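Local coordinates for galactose-binding-like protein (Bacteroides thetaiotaomicron, PDB 7M1B) that probably binds galactose or related sugars as a SusE-like protein of a gut bacterium, in a family with a potential degradative capacity, at residues F258-G263 with I355-L360. Numbering follows the deposited sequence.
Sequences FTFDMG and IRFKIL
Thr259 and Arg356 face each other as the non-hydrogen-bonded pair of two antiparallel strands in the beta-sandwich of a galactose-binding-like domain. The hydrogen-bonded pairs Phe258–Phe357 and Phe260–Ile355 flank it, and their side chains project from the other sheet face into the sandwich interior. From CB, which packs near Phe258 O, the Arg356 chain, extended from CG to NE, crosses the Thr259 side chain at a slant: CG lies 3.3 Å from Thr259 OG1, CD passes the same oxygen, and NE donates to OG1 at 2.9 Å in a nearly straight bond (172°) within the guanidinium plane. At the tip, NH2 forms a salt bridge with Asp218 and NH1 bonds to Gly305 O, while Trp307 adds a cation-pi contact. Asp218 also hydrogen-bonds Thr259 OG1, so one carboxylate ties both residues together and probably helps balance the buried arginine charge. On the apolar face, with Phe260 CG set between its backbone N and carbonyl carbon (chi1 54°), the ring leans over the neighbouring strand, its face on Ile355 CB, 3.9 Å from the ring centroid. Phe357 CB similarly sits over a face of the Phe258 ring; the two rings are nearly parallel (12°) but slid apart with little overlap. Leu374 and Phe376 of strand 370-380 pack against Phe357. Beyond Phe260, Met262 CG meets Ile355 CG1 at 3.6 Å, and the neighbouring SD approaches that same carbon to 3.9 Å.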
loop_
_atom_site.group_PDB
_atom_site.type_symbol
_atom_site.label_atom_id
_atom_site.label_comp_id
_atom_site.label_asym_id
_atom_site.label_seq_id
_atom_site.Cartn_x
_atom_site.Cartn_y
_atom_site.Cartn_z
ATOM N N PHE A 258 8.766 2.111 -11.805
ATOM C CA PHE A 258 9.725 3.099 -11.352
ATOM C C PHE A 258 9.927 2.935 -9.844
ATOM O O PHE A 258 9.144 2.260 -9.178
ATOM C CB PHE A 258 9.377 4.555 -11.714
ATOM C CG PHE A 258 8.049 5.044 -11.162
ATOM C CD1 PHE A 258 7.871 5.254 -9.822
ATOM C CD2 PHE A 258 6.960 5.277 -11.988
ATOM C CE1 PHE A 258 6.654 5.703 -9.314
ATOM C CE2 PHE A 258 5.752 5.744 -11.499
ATOM C CZ PHE A 258 5.580 5.932 -10.150
ATOM N N THR A 259 11.049 3.501 -9.364
ATOM C CA THR A 259 11.564 3.260 -8.019
ATOM C C THR A 259 11.896 4.572 -7.346
ATOM O O THR A 259 12.562 5.436 -7.944
ATOM C CB THR A 259 12.857 2.393 -7.991
ATOM O OG1 THR A 259 12.653 1.270 -8.863
ATOM C CG2 THR A 259 13.225 1.961 -6.596
ATOM N N PHE A 260 11.450 4.711 -6.073
ATOM C CA PHE A 260 11.905 5.902 -5.358
ATOM C C PHE A 260 12.239 5.532 -3.901
ATOM O O PHE A 260 11.962 4.411 -3.452
ATOM C CB PHE A 260 10.856 7.031 -5.363
ATOM C CG PHE A 260 9.475 6.710 -4.872
ATOM C CD1 PHE A 260 9.203 6.869 -3.523
ATOM C CD2 PHE A 260 8.490 6.214 -5.726
ATOM C CE1 PHE A 260 7.889 6.662 -3.073
ATOM C CE2 PHE A 260 7.201 5.978 -5.261
ATOM C CZ PHE A 260 6.888 6.207 -3.927
ATOM N N ASP A 261 12.934 6.435 -3.234
ATOM C CA ASP A 261 13.358 6.244 -1.841
ATOM C C ASP A 261 12.469 7.172 -1.010
ATOM O O ASP A 261 12.553 8.418 -1.147
ATOM C CB ASP A 261 14.866 6.564 -1.760
ATOM C CG ASP A 261 15.496 6.436 -0.390
ATOM O OD1 ASP A 261 14.761 6.039 0.514
ATOM O OD2 ASP A 261 16.698 6.855 -0.230
ATOM N N MET A 262 11.825 6.663 -0.001
ATOM C CA MET A 262 11.054 7.487 0.941
ATOM C C MET A 262 11.973 8.308 1.879
ATOM O O MET A 262 11.533 9.285 2.466
ATOM C CB MET A 262 10.109 6.651 1.791
ATOM C CG MET A 262 9.008 5.935 0.890
ATOM S SD MET A 262 7.620 5.430 1.960
ATOM C CE MET A 262 8.463 4.178 2.923
ATOM N N GLY A 263 13.251 7.934 1.970
ATOM C CA GLY A 263 14.231 8.624 2.781
ATOM C C GLY A 263 14.141 8.307 4.285
ATOM O O GLY A 263 14.925 8.853 5.103
ATOM N N ILE A 355 10.478 2.101 -2.572
ATOM C CA ILE A 355 9.145 1.821 -3.105
ATOM C C ILE A 355 9.225 1.668 -4.618
ATOM O O ILE A 355 9.826 2.488 -5.277
ATOM C CB ILE A 355 8.113 2.927 -2.710
ATOM C CG1 ILE A 355 7.987 3.162 -1.192
ATOM C CG2 ILE A 355 6.766 2.699 -3.336
ATOM C CD1 ILE A 355 7.441 1.931 -0.496
ATOM N N ARG A 356 8.471 0.698 -5.156
ATOM C CA ARG A 356 8.265 0.624 -6.597
ATOM C C ARG A 356 6.778 0.656 -6.917
ATOM O O ARG A 356 5.949 0.025 -6.210
ATOM C CB ARG A 356 8.847 -0.670 -7.156
ATOM C CG ARG A 356 10.323 -0.563 -7.509
ATOM C CD ARG A 356 10.915 -1.871 -7.949
ATOM N NE ARG A 356 12.075 -1.525 -8.770
ATOM C CZ ARG A 356 12.767 -2.408 -9.479
ATOM N NH1 ARG A 356 12.546 -3.744 -9.301
ATOM N NH2 ARG A 356 13.737 -2.071 -10.285
ATOM N N PHE A 357 6.442 1.355 -8.014
ATOM C CA PHE A 357 5.140 1.223 -8.647
ATOM C C PHE A 357 5.324 0.389 -9.902
ATOM O O PHE A 357 6.088 0.721 -10.777
ATOM C CB PHE A 357 4.596 2.612 -9.021
ATOM C CG PHE A 357 3.867 3.295 -7.895
ATOM C CD1 PHE A 357 4.489 3.447 -6.668
ATOM C CD2 PHE A 357 2.660 3.935 -8.103
ATOM C CE1 PHE A 357 3.814 4.062 -5.604
ATOM C CE2 PHE A 357 1.951 4.524 -7.050
ATOM C CZ PHE A 357 2.568 4.621 -5.815
ATOM N N LYS A 358 4.699 -0.826 -9.870
ATOM C CA LYS A 358 4.695 -1.700 -11.024
ATOM C C LYS A 358 3.396 -1.446 -11.766
ATOM O O LYS A 358 2.299 -1.818 -11.294
ATOM C CB LYS A 358 4.785 -3.161 -10.551
ATOM C CG LYS A 358 4.890 -4.165 -11.704
ATOM C CD LYS A 358 4.952 -5.641 -11.148
ATOM C CE LYS A 358 5.549 -6.707 -12.215
ATOM N NZ LYS A 358 5.769 -8.094 -11.570
ATOM N N ILE A 359 3.518 -0.774 -12.915
ATOM C CA ILE A 359 2.332 -0.313 -13.627
ATOM C C ILE A 359 1.890 -1.459 -14.542
ATOM O O ILE A 359 2.672 -1.867 -15.417
ATOM C CB ILE A 359 2.619 0.978 -14.425
ATOM C CG1 ILE A 359 3.252 2.098 -13.576
ATOM C CG2 ILE A 359 1.326 1.440 -15.136
ATOM C CD1 ILE A 359 2.402 2.461 -12.395
ATOM N N LEU A 360 0.633 -1.887 -14.403
ATOM C CA LEU A 360 0.087 -2.969 -15.225
ATOM C C LEU A 360 -0.647 -2.399 -16.448
ATOM O O LEU A 360 -0.614 -2.972 -17.553
ATOM C CB LEU A 360 -0.866 -3.793 -14.348
ATOM C CG LEU A 360 -0.330 -4.330 -13.006
ATOM C CD1 LEU A 360 -1.383 -5.187 -12.318
ATOM C CD2 LEU A 360 0.923 -5.140 -13.193
#